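Local coordinates for protein peptidyl-prolyl cis-trans isomerase cyclophilin-type (Toxoplasma gondii, PDB 3BO7) that probably catalyses the cis-trans isomerisation of proline peptide bonds, aiding protein folding, and is captured in complex with the immunosuppressant cyclosporin A, at residues 26-31 / 90-95; 30-35 / 81-86; 97-102 / 133-138; 104-109 / 118-123. All blocks are in the same frame, centred on the assembly; numbering follows the deposited sequence.

Interaction 1: 26-31 / 90-95; sequences MAPRAC and EDEFDN. With SO4 (sulfate ion), chain I; EDO (1,2-ethanediol), chain N.
Glu92 presents its carboxylate to the first turn of helix 28-39, where two backbone N-H groups meet its two oxygens. Arg29 N donates to Glu92 OE2 over 2.9 Å at 160°, along the syn lone pair. Ala30 N donates to Glu92 OE1 over 3.0 Å, also on the syn side but 17° out of the carboxylate plane. The acid arrives end-on because its chain is extended beyond CG (chi2 165°).

Van der Waals contacts surround this pair. Pro28 CD lies 3.4 Å from Glu92 OE2, and the CB atoms of Ala27, Arg29 and Ala30 also touch the carboxylate. Farther along, Met26 crosses Asp94 at about a right angle, with Met26 CG 3.4 Å from Asp94 OD2; the acid's own salt-bridge partner is Arg96.

Solvent and ions add a third layer. One water lies between Met26 O and Phe93 O, and a second between Met26 O and Asp94 OD2. A sulfate ion, probably from the crystallisation liquor, joins the segments: Arg29 NH1 donates to its O2 over 2.8 Å and Glu90 N to its O4 over 2.9 Å.

Arg29 NE stays 5.9 Å from Glu92 OE2, so the two side chains make no salt bridge. The binding of Glu92 is therefore to the start of the helix itself: with Ala27 at the N-cap offering no side-chain acceptor, a residue distant in sequence receives two N-H groups of the first turn, and its negative charge probably interacts favourably with the helix dipole.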
loop_
_atom_site.group_PDB
_atom_site.type_symbol
_atom_site.label_atom_id
_atom_site.label_comp_id
_atom_site.label_asym_id
_atom_site.label_seq_id
_atom_site.Cartn_x
_atom_site.Cartn_y
_atom_site.Cartn_z
ATOM N N MET A 26 -4.827 15.509 -0.271
ATOM C CA MET A 26 -4.993 15.359 -1.721
ATOM C C MET A 26 -5.707 14.057 -2.099
ATOM O O MET A 26 -6.278 13.951 -3.185
ATOM C CB MET A 26 -3.637 15.437 -2.430
ATOM C CG MET A 26 -3.010 16.823 -2.434
ATOM S SD MET A 26 -1.344 16.872 -3.133
ATOM C CE MET A 26 -0.333 16.321 -1.764
ATOM N N ALA A 27 -5.665 13.071 -1.206
ATOM C CA ALA A 27 -6.369 11.805 -1.406
ATOM C C ALA A 27 -7.091 11.348 -0.126
ATOM O O ALA A 27 -6.819 10.259 0.379
ATOM C CB ALA A 27 -5.407 10.717 -1.934
ATOM N N PRO A 28 -8.025 12.182 0.385
ATOM C CA PRO A 28 -8.728 11.942 1.653
ATOM C C PRO A 28 -9.437 10.595 1.772
ATOM O O PRO A 28 -9.345 9.953 2.817
ATOM C CB PRO A 28 -9.754 13.089 1.717
ATOM C CG PRO A 28 -9.800 13.669 0.329
ATOM C CD PRO A 28 -8.462 13.450 -0.237
ATOM N N ARG A 29 -10.133 10.163 0.722
ATOM C CA ARG A 29 -10.925 8.923 0.794
ATOM C C ARG A 29 -10.048 7.683 0.928
ATOM O O ARG A 29 -10.360 6.770 1.702
ATOM C CB ARG A 29 -11.846 8.802 -0.420
ATOM C CG ARG A 29 -12.883 9.906 -0.509
ATOM C CD ARG A 29 -14.274 9.378 -0.203
ATOM N NE ARG A 29 -14.631 9.450 1.206
ATOM C CZ ARG A 29 -15.603 8.734 1.772
ATOM N NH1 ARG A 29 -16.309 7.866 1.053
ATOM N NH2 ARG A 29 -15.851 8.876 3.072
ATOM N N ALA A 30 -8.944 7.662 0.184
ATOM C CA ALA A 30 -8.005 6.548 0.232
ATOM C C ALA A 30 -7.272 6.481 1.572
ATOM O O ALA A 30 -7.026 5.396 2.096
ATOM C CB ALA A 30 -7.017 6.622 -0.943
ATOM N N CYS A 31 -6.935 7.644 2.126
ATOM C CA CYS A 31 -6.262 7.723 3.424
ATOM C C CYS A 31 -7.211 7.314 4.536
ATOM O O CYS A 31 -6.855 6.511 5.404
ATOM C CB CYS A 31 -5.737 9.127 3.664
ATOM S SG CYS A 31 -4.425 9.559 2.542
ATOM N N GLU A 90 -13.960 5.643 -5.227
ATOM C CA GLU A 90 -13.506 6.297 -6.441
ATOM C C GLU A 90 -12.039 6.709 -6.386
ATOM O O GLU A 90 -11.450 6.874 -5.309
ATOM C CB GLU A 90 -14.394 7.499 -6.756
ATOM C CG GLU A 90 -15.826 7.116 -7.138
ATOM C CD GLU A 90 -16.674 8.300 -7.590
ATOM O OE1 GLU A 90 -17.890 8.101 -7.858
ATOM O OE2 GLU A 90 -16.129 9.426 -7.685
ATOM N N ASP A 91 -11.452 6.854 -7.563
ATOM C CA ASP A 91 -10.070 7.270 -7.686
ATOM C C ASP A 91 -9.910 8.732 -7.281
ATOM O O ASP A 91 -10.861 9.524 -7.357
ATOM C CB ASP A 91 -9.582 7.059 -9.123
ATOM C CG ASP A 91 -9.524 5.587 -9.518
ATOM O OD1 ASP A 91 -9.055 4.754 -8.705
ATOM O OD2 ASP A 91 -9.946 5.267 -10.654
ATOM N N GLU A 92 -8.705 9.074 -6.839
ATOM C CA GLU A 92 -8.369 10.444 -6.484
ATOM C C GLU A 92 -6.997 10.759 -7.039
ATOM O O GLU A 92 -5.995 10.178 -6.617
ATOM C CB GLU A 92 -8.369 10.639 -4.976
ATOM C CG GLU A 92 -9.698 10.352 -4.291
ATOM C CD GLU A 92 -9.537 10.205 -2.798
ATOM O OE1 GLU A 92 -8.935 9.187 -2.361
ATOM O OE2 GLU A 92 -10.021 11.097 -2.068
ATOM N N PHE A 93 -6.973 11.676 -8.001
ATOM C CA PHE A 93 -5.763 12.052 -8.682
ATOM C C PHE A 93 -5.485 13.506 -8.364
ATOM O O PHE A 93 -6.394 14.243 -7.975
ATOM C CB PHE A 93 -5.904 11.828 -10.192
ATOM C CG PHE A 93 -6.357 10.435 -10.565
ATOM C CD1 PHE A 93 -5.722 9.308 -10.031
ATOM C CD2 PHE A 93 -7.412 10.248 -11.463
ATOM C CE1 PHE A 93 -6.145 8.020 -10.365
ATOM C CE2 PHE A 93 -7.837 8.957 -11.813
ATOM C CZ PHE A 93 -7.195 7.844 -11.264
ATOM N N ASP A 94 -4.222 13.901 -8.510
ATOM C CA ASP A 94 -3.781 15.259 -8.254
ATOM C C ASP A 94 -2.466 15.405 -8.997
ATOM O O ASP A 94 -1.625 14.513 -8.942
ATOM C CB ASP A 94 -3.597 15.474 -6.743
ATOM C CG ASP A 94 -3.442 16.947 -6.359
ATOM O OD1 ASP A 94 -2.489 17.614 -6.825
ATOM O OD2 ASP A 94 -4.257 17.429 -5.547
ATOM N N ASN A 95 -2.288 16.519 -9.701
ATOM C CA ASN A 95 -1.115 16.708 -10.568
ATOM C C ASN A 95 0.201 16.795 -9.817
ATOM O O ASN A 95 1.260 16.559 -10.387
ATOM C CB ASN A 95 -1.266 17.964 -11.438
ATOM C CG ASN A 95 -2.439 17.885 -12.391
ATOM O OD1 ASN A 95 -3.163 18.866 -12.569
ATOM N ND2 ASN A 95 -2.636 16.724 -13.016
HETATM S S SO4 I . -16.275 7.464 -2.729
HETATM O O1 SO4 I . -14.879 7.846 -2.593
HETATM O O2 SO4 I . -16.739 6.842 -1.493
HETATM O O3 SO4 I . -17.111 8.635 -3.010
HETATM O O4 SO4 I . -16.389 6.534 -3.851
HETATM C C1 EDO N . -18.298 7.623 5.486
HETATM O O1 EDO N . -18.547 7.075 4.186
HETATM C C2 EDO N . -19.205 6.926 6.494
HETATM O O2 EDO N . -18.662 7.022 7.819
HETATM O O HOH W 1 -8.028 14.403 -5.740
HETATM O O HOH W 2 -6.499 16.631 -4.661
#

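Interaction 2: 30-35 / 81-86; sequences ACDSFL and SGFPGG
Ser33 OG accepts the N-H of Gly82 over 2.7 Å in an almost straight bond of 174°. The hydroxyl oxygen reaches the loop because it lies anti to the backbone N of its own residue (chi1 177°), and from there it also touches Ser81 CB at 3.5 Å. Next to this bond the two backbones nearly meet: Gly82 CA makes a CA-H...O contact of 3.3 Å with Ser33 O, and the CA atoms of Ser33 and Gly82 are 4.0 Å apart, an approach possible where glycine carries no side chain.

The helix is 28-39, one of the two helices of the cyclophilin fold, and the partner belongs to the long connection between strands 56-59 and 104-107. Just after the touching point the loop reverses in a type II beta turn from Phe83 to Gly86, closed by Gly86 N donating to Phe83 O.

Phe83 supplies the apolar half of the contact. One face of its ring receives Ser33 CA, 4.1 Å above the ring plane and displaced toward the rim, while Phe83 CE2 lies 3.7 Å from Ser33 CB. At the ring edge, in its plane, comes Asp32 OD2, 3.8 Å from Phe83 CE1, with carboxylate and ring planes almost perpendicular. The carboxylate has its main polar partner in Arg36, through a salt bridge, and Arg29 adds a cation-pi interaction with the Phe83 ring.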
loop_
_atom_site.group_PDB
_atom_site.type_symbol
_atom_site.label_atom_id
_atom_site.label_comp_id
_atom_site.label_asym_id
_atom_site.label_seq_id
_atom_site.Cartn_x
_atom_site.Cartn_y
_atom_site.Cartn_z
ATOM N N ALA A 30 -8.944 7.662 0.184
ATOM C CA ALA A 30 -8.005 6.548 0.232
ATOM C C ALA A 30 -7.272 6.481 1.572
ATOM O O ALA A 30 -7.026 5.396 2.096
ATOM C CB ALA A 30 -7.017 6.622 -0.943
ATOM N N CYS A 31 -6.935 7.644 2.126
ATOM C CA CYS A 31 -6.262 7.723 3.424
ATOM C C CYS A 31 -7.211 7.314 4.536
ATOM O O CYS A 31 -6.855 6.511 5.404
ATOM C CB CYS A 31 -5.737 9.127 3.664
ATOM S SG CYS A 31 -4.425 9.559 2.542
ATOM N N ASP A 32 -8.426 7.848 4.480
ATOM C CA ASP A 32 -9.477 7.501 5.435
ATOM C C ASP A 32 -9.769 6.002 5.460
ATOM O O ASP A 32 -9.743 5.374 6.521
ATOM C CB ASP A 32 -10.747 8.278 5.119
ATOM C CG ASP A 32 -11.683 8.356 6.291
ATOM O OD1 ASP A 32 -11.333 7.830 7.375
ATOM O OD2 ASP A 32 -12.771 8.953 6.130
ATOM N N SER A 33 -10.029 5.429 4.287
ATOM C CA SER A 33 -10.250 3.989 4.159
ATOM C C SER A 33 -9.128 3.198 4.812
ATOM O O SER A 33 -9.385 2.266 5.586
ATOM C CB SER A 33 -10.373 3.592 2.684
ATOM O OG SER A 33 -10.508 2.189 2.553
ATOM N N PHE A 34 -7.888 3.577 4.491
ATOM C CA PHE A 34 -6.703 2.851 4.930
ATOM C C PHE A 34 -6.603 2.866 6.456
ATOM O O PHE A 34 -6.344 1.831 7.082
ATOM C CB PHE A 34 -5.451 3.465 4.289
ATOM C CG PHE A 34 -4.204 2.628 4.441
ATOM C CD1 PHE A 34 -3.898 1.637 3.512
ATOM C CD2 PHE A 34 -3.333 2.830 5.510
ATOM C CE1 PHE A 34 -2.738 0.857 3.641
ATOM C CE2 PHE A 34 -2.174 2.047 5.648
ATOM C CZ PHE A 34 -1.883 1.061 4.709
ATOM N N LEU A 35 -6.830 4.051 7.036
ATOM C CA LEU A 35 -6.749 4.275 8.477
ATOM C C LEU A 35 -7.891 3.594 9.205
ATOM O O LEU A 35 -7.700 3.054 10.297
ATOM C CB LEU A 35 -6.679 5.783 8.802
ATOM C CG LEU A 35 -5.381 6.496 8.366
ATOM C CD1 LEU A 35 -5.525 8.016 8.363
ATOM C CD2 LEU A 35 -4.177 6.085 9.214
ATOM N N SER A 81 -12.903 -2.115 1.418
ATOM C CA SER A 81 -12.403 -0.815 1.828
ATOM C C SER A 81 -12.680 -0.630 3.325
ATOM O O SER A 81 -13.370 -1.450 3.937
ATOM C CB SER A 81 -13.054 0.297 1.012
ATOM O OG SER A 81 -14.418 0.433 1.343
ATOM N N GLY A 82 -12.147 0.447 3.903
ATOM C CA GLY A 82 -12.361 0.756 5.313
ATOM C C GLY A 82 -13.716 1.349 5.671
ATOM O O GLY A 82 -14.039 1.462 6.848
ATOM N N PHE A 83 -14.501 1.736 4.666
ATOM C CA PHE A 83 -15.820 2.345 4.865
ATOM C C PHE A 83 -16.910 1.324 5.240
ATOM O O PHE A 83 -16.770 0.141 4.940
ATOM C CB PHE A 83 -16.211 3.141 3.616
ATOM C CG PHE A 83 -15.201 4.217 3.238
ATOM C CD1 PHE A 83 -14.958 5.299 4.089
ATOM C CD2 PHE A 83 -14.501 4.145 2.033
ATOM C CE1 PHE A 83 -14.024 6.288 3.750
ATOM C CE2 PHE A 83 -13.573 5.132 1.679
ATOM C CZ PHE A 83 -13.336 6.209 2.543
ATOM N N PRO A 84 -17.979 1.761 5.946
ATOM C CA PRO A 84 -19.101 0.835 6.220
ATOM C C PRO A 84 -19.688 0.191 4.965
ATOM O O PRO A 84 -20.059 0.885 4.022
ATOM C CB PRO A 84 -20.155 1.722 6.909
ATOM C CG PRO A 84 -19.697 3.138 6.729
ATOM C CD PRO A 84 -18.195 3.074 6.589
ATOM N N GLY A 85 -19.767 -1.132 4.963
ATOM C CA GLY A 85 -20.264 -1.866 3.806
ATOM C C GLY A 85 -19.130 -2.440 2.979
ATOM O O GLY A 85 -19.312 -3.438 2.283
ATOM N N GLY A 86 -17.960 -1.803 3.051
ATOM C CA GLY A 86 -16.755 -2.285 2.376
ATOM C C GLY A 86 -16.718 -2.114 0.866
ATOM O O GLY A 86 -15.896 -2.722 0.207
#

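Interaction 3: 97-102 / 133-138; sequences LVHQGI and HTIFGR
Ile135 faces the loop 97-102 and wedges its branches between Leu97 and His99. At the root, Ile135 CB approaches Leu97 CB at 4.2 Å. The CG2 branch continues along Leu97, 4.0 Å from Leu97 CB and close to Leu97 CD2 as well, the two side chains crossing obliquely. The other branch goes to the histidine: with CG1 anti to the carbonyl carbon (chi1 -73°), Ile135 CG1 comes to 3.3 Å from His99 NE2. At the tip, Ile135 CD1 sits over the ring centre, 3.4 Å from the His99 centroid and 12° off the ring normal, a well-centred CH-pi contact; the same methyl touches Leu97 O at 3.4 Å.

Ile135 begins strand 135-141, which carries a classic beta bulge immediately afterwards: Phe136 and Gly137 both face Leu105 of the neighbouring strand. The opposing loop bends at His99, the centre of an inverse gamma turn, and the contact thus packs the approach to strand 104-107 against strand 135-141, its neighbour in the cyclophilin sheet.

His133 adds a contact at the rim of the imidazole. Its carbonyl O lies at the ring edge, 3.7 Å from His99 CE1, and its CB is 3.9 Å from His99 NE2. Both nitrogens of His99 have partners beyond the two segments, ND1 with Asn130 and NE2 with the hydroxyl of Ser106, which fix the rotation of the ring under the Ile135 methyl. His133 itself bonds through ND1 to Met107 O and packs on a modified side chain of the bound peptide.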
loop_
_atom_site.group_PDB
_atom_site.type_symbol
_atom_site.label_atom_id
_atom_site.label_comp_id
_atom_site.label_asym_id
_atom_site.label_seq_id
_atom_site.Cartn_x
_atom_site.Cartn_y
_atom_site.Cartn_z
ATOM N N LEU A 97 0.873 14.876 -7.413
ATOM C CA LEU A 97 1.146 13.499 -7.018
ATOM C C LEU A 97 1.351 12.589 -8.229
ATOM O O LEU A 97 0.395 12.217 -8.922
ATOM C CB LEU A 97 0.036 12.958 -6.111
ATOM C CG LEU A 97 -0.078 13.580 -4.718
ATOM C CD1 LEU A 97 -1.249 12.973 -3.965
ATOM C CD2 LEU A 97 1.224 13.430 -3.942
ATOM N N VAL A 98 2.616 12.243 -8.460
ATOM C CA VAL A 98 3.036 11.414 -9.588
ATOM C C VAL A 98 3.900 10.234 -9.109
ATOM O O VAL A 98 4.537 10.317 -8.053
ATOM C CB VAL A 98 3.772 12.246 -10.670
ATOM C CG1 VAL A 98 2.819 13.277 -11.291
ATOM C CG2 VAL A 98 5.024 12.927 -10.102
ATOM N N HIS A 99 3.896 9.138 -9.874
ATOM C CA HIS A 99 4.654 7.936 -9.525
ATOM C C HIS A 99 6.122 8.119 -9.892
ATOM O O HIS A 99 6.665 7.403 -10.735
ATOM C CB HIS A 99 4.072 6.692 -10.214
ATOM C CG HIS A 99 2.636 6.434 -9.878
ATOM N ND1 HIS A 99 1.596 7.067 -10.525
ATOM C CD2 HIS A 99 2.071 5.641 -8.940
ATOM C CE1 HIS A 99 0.450 6.658 -10.013
ATOM N NE2 HIS A 99 0.710 5.791 -9.050
ATOM N N GLN A 100 6.758 9.085 -9.245
ATOM C CA GLN A 100 8.142 9.414 -9.533
ATOM C C GLN A 100 9.027 9.011 -8.374
ATOM O O GLN A 100 8.780 9.387 -7.230
ATOM C CB GLN A 100 8.271 10.906 -9.803
ATOM C CG GLN A 100 9.629 11.337 -10.312
ATOM C CD GLN A 100 9.606 12.737 -10.909
ATOM O OE1 GLN A 100 10.456 13.573 -10.589
ATOM N NE2 GLN A 100 8.636 12.996 -11.787
ATOM N N GLY A 101 10.058 8.230 -8.681
ATOM C CA GLY A 101 11.073 7.872 -7.706
ATOM C C GLY A 101 10.653 6.767 -6.762
ATOM O O GLY A 101 9.558 6.206 -6.877
ATOM N N ILE A 102 11.540 6.463 -5.823
ATOM C CA ILE A 102 11.327 5.404 -4.841
ATOM C C ILE A 102 10.323 5.823 -3.758
ATOM O O ILE A 102 10.265 6.991 -3.370
ATOM C CB ILE A 102 12.692 4.974 -4.205
ATOM C CG1 ILE A 102 12.526 3.778 -3.260
ATOM C CG2 ILE A 102 13.388 6.175 -3.522
ATOM C CD1 ILE A 102 13.800 3.010 -3.008
ATOM N N HIS A 133 -3.966 5.210 -10.899
ATOM C CA HIS A 133 -3.853 4.734 -9.527
ATOM C C HIS A 133 -3.809 5.898 -8.522
ATOM O O HIS A 133 -3.044 6.854 -8.701
ATOM C CB HIS A 133 -2.623 3.827 -9.398
ATOM C CG HIS A 133 -2.695 2.606 -10.261
ATOM N ND1 HIS A 133 -3.250 1.418 -9.829
ATOM C CD2 HIS A 133 -2.326 2.401 -11.547
ATOM C CE1 HIS A 133 -3.206 0.532 -10.808
ATOM N NE2 HIS A 133 -2.653 1.104 -11.862
ATOM N N THR A 134 -4.646 5.820 -7.490
ATOM C CA THR A 134 -4.649 6.802 -6.419
ATOM C C THR A 134 -3.353 6.701 -5.627
ATOM O O THR A 134 -3.117 5.700 -4.944
ATOM C CB THR A 134 -5.828 6.598 -5.434
ATOM O OG1 THR A 134 -7.078 6.752 -6.121
ATOM C CG2 THR A 134 -5.754 7.613 -4.294
ATOM N N ILE A 135 -2.514 7.727 -5.757
ATOM C CA ILE A 135 -1.352 7.905 -4.909
ATOM C C ILE A 135 -1.884 8.538 -3.646
ATOM O O ILE A 135 -2.546 9.584 -3.703
ATOM C CB ILE A 135 -0.308 8.855 -5.553
ATOM C CG1 ILE A 135 0.393 8.150 -6.717
ATOM C CG2 ILE A 135 0.709 9.351 -4.504
ATOM C CD1 ILE A 135 0.999 9.082 -7.734
ATOM N N PHE A 136 -1.613 7.913 -2.504
ATOM C CA PHE A 136 -2.150 8.429 -1.253
ATOM C C PHE A 136 -1.100 8.567 -0.158
ATOM O O PHE A 136 -1.416 8.949 0.966
ATOM C CB PHE A 136 -3.392 7.627 -0.799
ATOM C CG PHE A 136 -3.107 6.198 -0.389
ATOM C CD1 PHE A 136 -3.159 5.824 0.955
ATOM C CD2 PHE A 136 -2.826 5.220 -1.338
ATOM C CE1 PHE A 136 -2.909 4.516 1.340
ATOM C CE2 PHE A 136 -2.571 3.911 -0.954
ATOM C CZ PHE A 136 -2.619 3.557 0.384
ATOM N N GLY A 137 0.150 8.285 -0.494
ATOM C CA GLY A 137 1.228 8.496 0.450
ATOM C C GLY A 137 2.633 8.361 -0.092
ATOM O O GLY A 137 2.848 8.196 -1.297
ATOM N N ARG A 138 3.591 8.449 0.823
ATOM C CA ARG A 138 4.996 8.215 0.516
ATOM C C ARG A 138 5.737 7.694 1.740
ATOM O O ARG A 138 5.400 8.027 2.877
ATOM C CB ARG A 138 5.664 9.483 -0.016
ATOM C CG ARG A 138 5.540 10.677 0.924
ATOM C CD ARG A 138 6.486 11.791 0.531
ATOM N NE ARG A 138 6.424 12.891 1.489
ATOM C CZ ARG A 138 7.451 13.678 1.798
ATOM N NH1 ARG A 138 8.638 13.490 1.236
ATOM N NH2 ARG A 138 7.293 14.653 2.681
#

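Interaction 4: 104-109 / 118-123; sequences VLSMAN and EFFITF
Val104 pairs with Thr122 through two bonds. Val104 N donates to Thr122 OG1 over 3.1 Å, so a side-chain oxygen serves where a strand partner would normally offer a carbonyl; that hydroxyl is bonded to Gly101 as well. In return Thr122 N donates to Val104 O, also over 3.1 Å, on a lone pair in the carbonyl plane.

Leu105 and Ile121 form a non-hydrogen-bonded pair. Between side chains, one methyl does the touching: Leu105 CD1 lies 3.5 Å from Phe119 CD1 and touches Ile121 CG1, on the face that also meets strand 16-22.

Ser106 and Phe120 are the hydrogen-bonded pair, with Ser106 N donating to Phe120 O over 3.0 Å and Phe120 N to Ser106 O over 2.8 Å. On the other face of the sheet, Ser106 CB rides over the Phe120 ring in a CH-pi contact, 3.7 Å from the centroid and 28° off the normal.

Met107 returns to the Leu105 face, in a non-hydrogen-bonded pair with Phe119. Its chain bends so that Met107 CE reaches Glu118 O at 3.2 Å, while Met107 O lies in the plane of the Phe120 ring, at its edge. Ala108 N closes the ladder by donating to Glu118 O over 3.0 Å, from 43° out of the carbonyl plane.

The N-to-C directions of strands 104-107 and 119-122 differ by 153°, close to antiparallel, in a beta hairpin of the cyclophilin barrel. Ala108, Asn109, Glu118 and Phe120 pack on modified side chains of the bound peptide, which places this end of the hairpin in the cyclosporin-binding site.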
loop_
_atom_site.group_PDB
_atom_site.type_symbol
_atom_site.label_atom_id
_atom_site.label_comp_id
_atom_site.label_asym_id
_atom_site.label_seq_id
_atom_site.Cartn_x
_atom_site.Cartn_y
_atom_site.Cartn_z
ATOM N N VAL A 104 6.825 5.820 -3.439
ATOM C CA VAL A 104 5.471 6.324 -3.640
ATOM C C VAL A 104 4.465 5.257 -3.172
ATOM O O VAL A 104 4.575 4.079 -3.540
ATOM C CB VAL A 104 5.224 6.737 -5.122
ATOM C CG1 VAL A 104 3.784 7.170 -5.353
ATOM C CG2 VAL A 104 6.188 7.848 -5.554
ATOM N N LEU A 105 3.509 5.663 -2.339
ATOM C CA LEU A 105 2.453 4.756 -1.899
ATOM C C LEU A 105 1.183 5.009 -2.706
ATOM O O LEU A 105 0.625 6.118 -2.722
ATOM C CB LEU A 105 2.194 4.862 -0.388
ATOM C CG LEU A 105 1.011 4.053 0.178
ATOM C CD1 LEU A 105 1.247 2.542 0.065
ATOM C CD2 LEU A 105 0.698 4.420 1.622
ATOM N N SER A 106 0.726 3.958 -3.376
ATOM C CA SER A 106 -0.355 4.077 -4.333
ATOM C C SER A 106 -1.323 2.884 -4.273
ATOM O O SER A 106 -0.985 1.832 -3.725
ATOM C CB SER A 106 0.247 4.237 -5.720
ATOM O OG SER A 106 -0.735 4.610 -6.658
ATOM N N MET A 107 -2.525 3.062 -4.824
ATOM C CA MET A 107 -3.565 2.017 -4.809
ATOM C C MET A 107 -3.504 1.076 -6.013
ATOM O O MET A 107 -3.461 1.516 -7.156
ATOM C CB MET A 107 -4.973 2.637 -4.747
ATOM C CG MET A 107 -5.390 3.242 -3.407
ATOM S SD MET A 107 -5.326 2.101 -1.994
ATOM C CE MET A 107 -6.576 0.880 -2.418
ATOM N N ALA A 108 -3.499 -0.223 -5.745
ATOM C CA ALA A 108 -3.759 -1.218 -6.773
ATOM C C ALA A 108 -5.270 -1.240 -7.088
ATOM O O ALA A 108 -6.104 -0.927 -6.226
ATOM C CB ALA A 108 -3.279 -2.576 -6.311
ATOM N N ASN A 109 -5.625 -1.621 -8.316
ATOM C CA ASN A 109 -7.033 -1.759 -8.702
ATOM C C ASN A 109 -7.226 -2.689 -9.898
ATOM O O ASN A 109 -6.295 -3.383 -10.299
ATOM C CB ASN A 109 -7.644 -0.386 -8.988
ATOM C CG ASN A 109 -6.867 0.389 -10.030
ATOM O OD1 ASN A 109 -6.716 -0.057 -11.175
ATOM N ND2 ASN A 109 -6.372 1.563 -9.642
ATOM N N GLU A 118 -5.752 -3.120 -1.456
ATOM C CA GLU A 118 -4.443 -3.455 -2.018
ATOM C C GLU A 118 -3.686 -2.217 -2.462
ATOM O O GLU A 118 -4.261 -1.297 -3.050
ATOM C CB GLU A 118 -4.565 -4.446 -3.175
ATOM C CG GLU A 118 -4.680 -5.865 -2.721
ATOM C CD GLU A 118 -4.558 -6.876 -3.859
ATOM O OE1 GLU A 118 -3.468 -6.977 -4.480
ATOM O OE2 GLU A 118 -5.559 -7.593 -4.106
ATOM N N PHE A 119 -2.386 -2.213 -2.197
ATOM C CA PHE A 119 -1.568 -1.049 -2.460
ATOM C C PHE A 119 -0.198 -1.486 -2.938
ATOM O O PHE A 119 0.153 -2.653 -2.853
ATOM C CB PHE A 119 -1.453 -0.189 -1.191
ATOM C CG PHE A 119 -0.857 -0.925 -0.026
ATOM C CD1 PHE A 119 0.527 -0.921 0.183
ATOM C CD2 PHE A 119 -1.670 -1.663 0.838
ATOM C CE1 PHE A 119 1.084 -1.623 1.242
ATOM C CE2 PHE A 119 -1.117 -2.374 1.901
ATOM C CZ PHE A 119 0.256 -2.347 2.105
ATOM N N PHE A 120 0.573 -0.535 -3.450
ATOM C CA PHE A 120 1.964 -0.796 -3.797
ATOM C C PHE A 120 2.881 0.337 -3.374
ATOM O O PHE A 120 2.452 1.481 -3.184
ATOM C CB PHE A 120 2.133 -1.112 -5.289
ATOM C CG PHE A 120 1.662 -0.031 -6.225
ATOM C CD1 PHE A 120 2.581 0.750 -6.918
ATOM C CD2 PHE A 120 0.309 0.172 -6.458
ATOM C CE1 PHE A 120 2.155 1.732 -7.817
ATOM C CE2 PHE A 120 -0.125 1.147 -7.343
ATOM C CZ PHE A 120 0.802 1.926 -8.034
ATOM N N ILE A 121 4.150 0.001 -3.210
ATOM C CA ILE A 121 5.168 1.015 -2.985
ATOM C C ILE A 121 6.196 0.896 -4.095
ATOM O O ILE A 121 6.697 -0.203 -4.383
ATOM C CB ILE A 121 5.804 0.901 -1.582
ATOM C CG1 ILE A 121 4.703 0.837 -0.512
ATOM C CG2 ILE A 121 6.721 2.087 -1.322
ATOM C CD1 ILE A 121 5.178 0.516 0.882
ATOM N N THR A 122 6.492 2.018 -4.740
ATOM C CA THR A 122 7.392 2.010 -5.886
ATOM C C THR A 122 8.842 1.781 -5.476
ATOM O O THR A 122 9.272 2.244 -4.419
ATOM C CB THR A 122 7.303 3.316 -6.709
ATOM O OG1 THR A 122 7.950 4.388 -6.004
ATOM C CG2 THR A 122 5.849 3.678 -7.003
ATOM N N PHE A 123 9.578 1.060 -6.319
ATOM C CA PHE A 123 11.035 1.002 -6.233
ATOM C C PHE A 123 11.659 2.092 -7.118
ATOM O O PHE A 123 12.743 2.609 -6.815
ATOM C CB PHE A 123 11.560 -0.390 -6.633
ATOM C CG PHE A 123 11.146 -1.505 -5.687
ATOM C CD1 PHE A 123 11.253 -1.352 -4.301
ATOM C CD2 PHE A 123 10.691 -2.714 -6.182
ATOM C CE1 PHE A 123 10.885 -2.383 -3.434
ATOM C CE2 PHE A 123 10.329 -3.747 -5.326
ATOM C CZ PHE A 123 10.420 -3.577 -3.948
#

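Overall arrangement
Interactions 1 and 2 both start from helix 28-39, sharing Ala30 and Cys31; their centres lie about 12 Å apart. Interactions 3 and 4, with centres about 8 Å apart, follow in the chain. Interaction 4 lies in the antiparallel sheet, where strand 104-107 runs between 119-122 and 135-141, and interaction 3 packs a loop on strand 135-141; the hairpin falls between the segments of interaction 3. Thr134 OG1 lies 2.9 Å from Glu92 N, tying interaction 1 to the residue preceding strand 135-141. Interactions 2 and 3 have centres about 19 Å apart, although Phe34 touches Phe136. Interactions 3 and 4 reach the bound peptide; 1 and 2 hold the long connection between strands 56-59 and 104-107 against the helix.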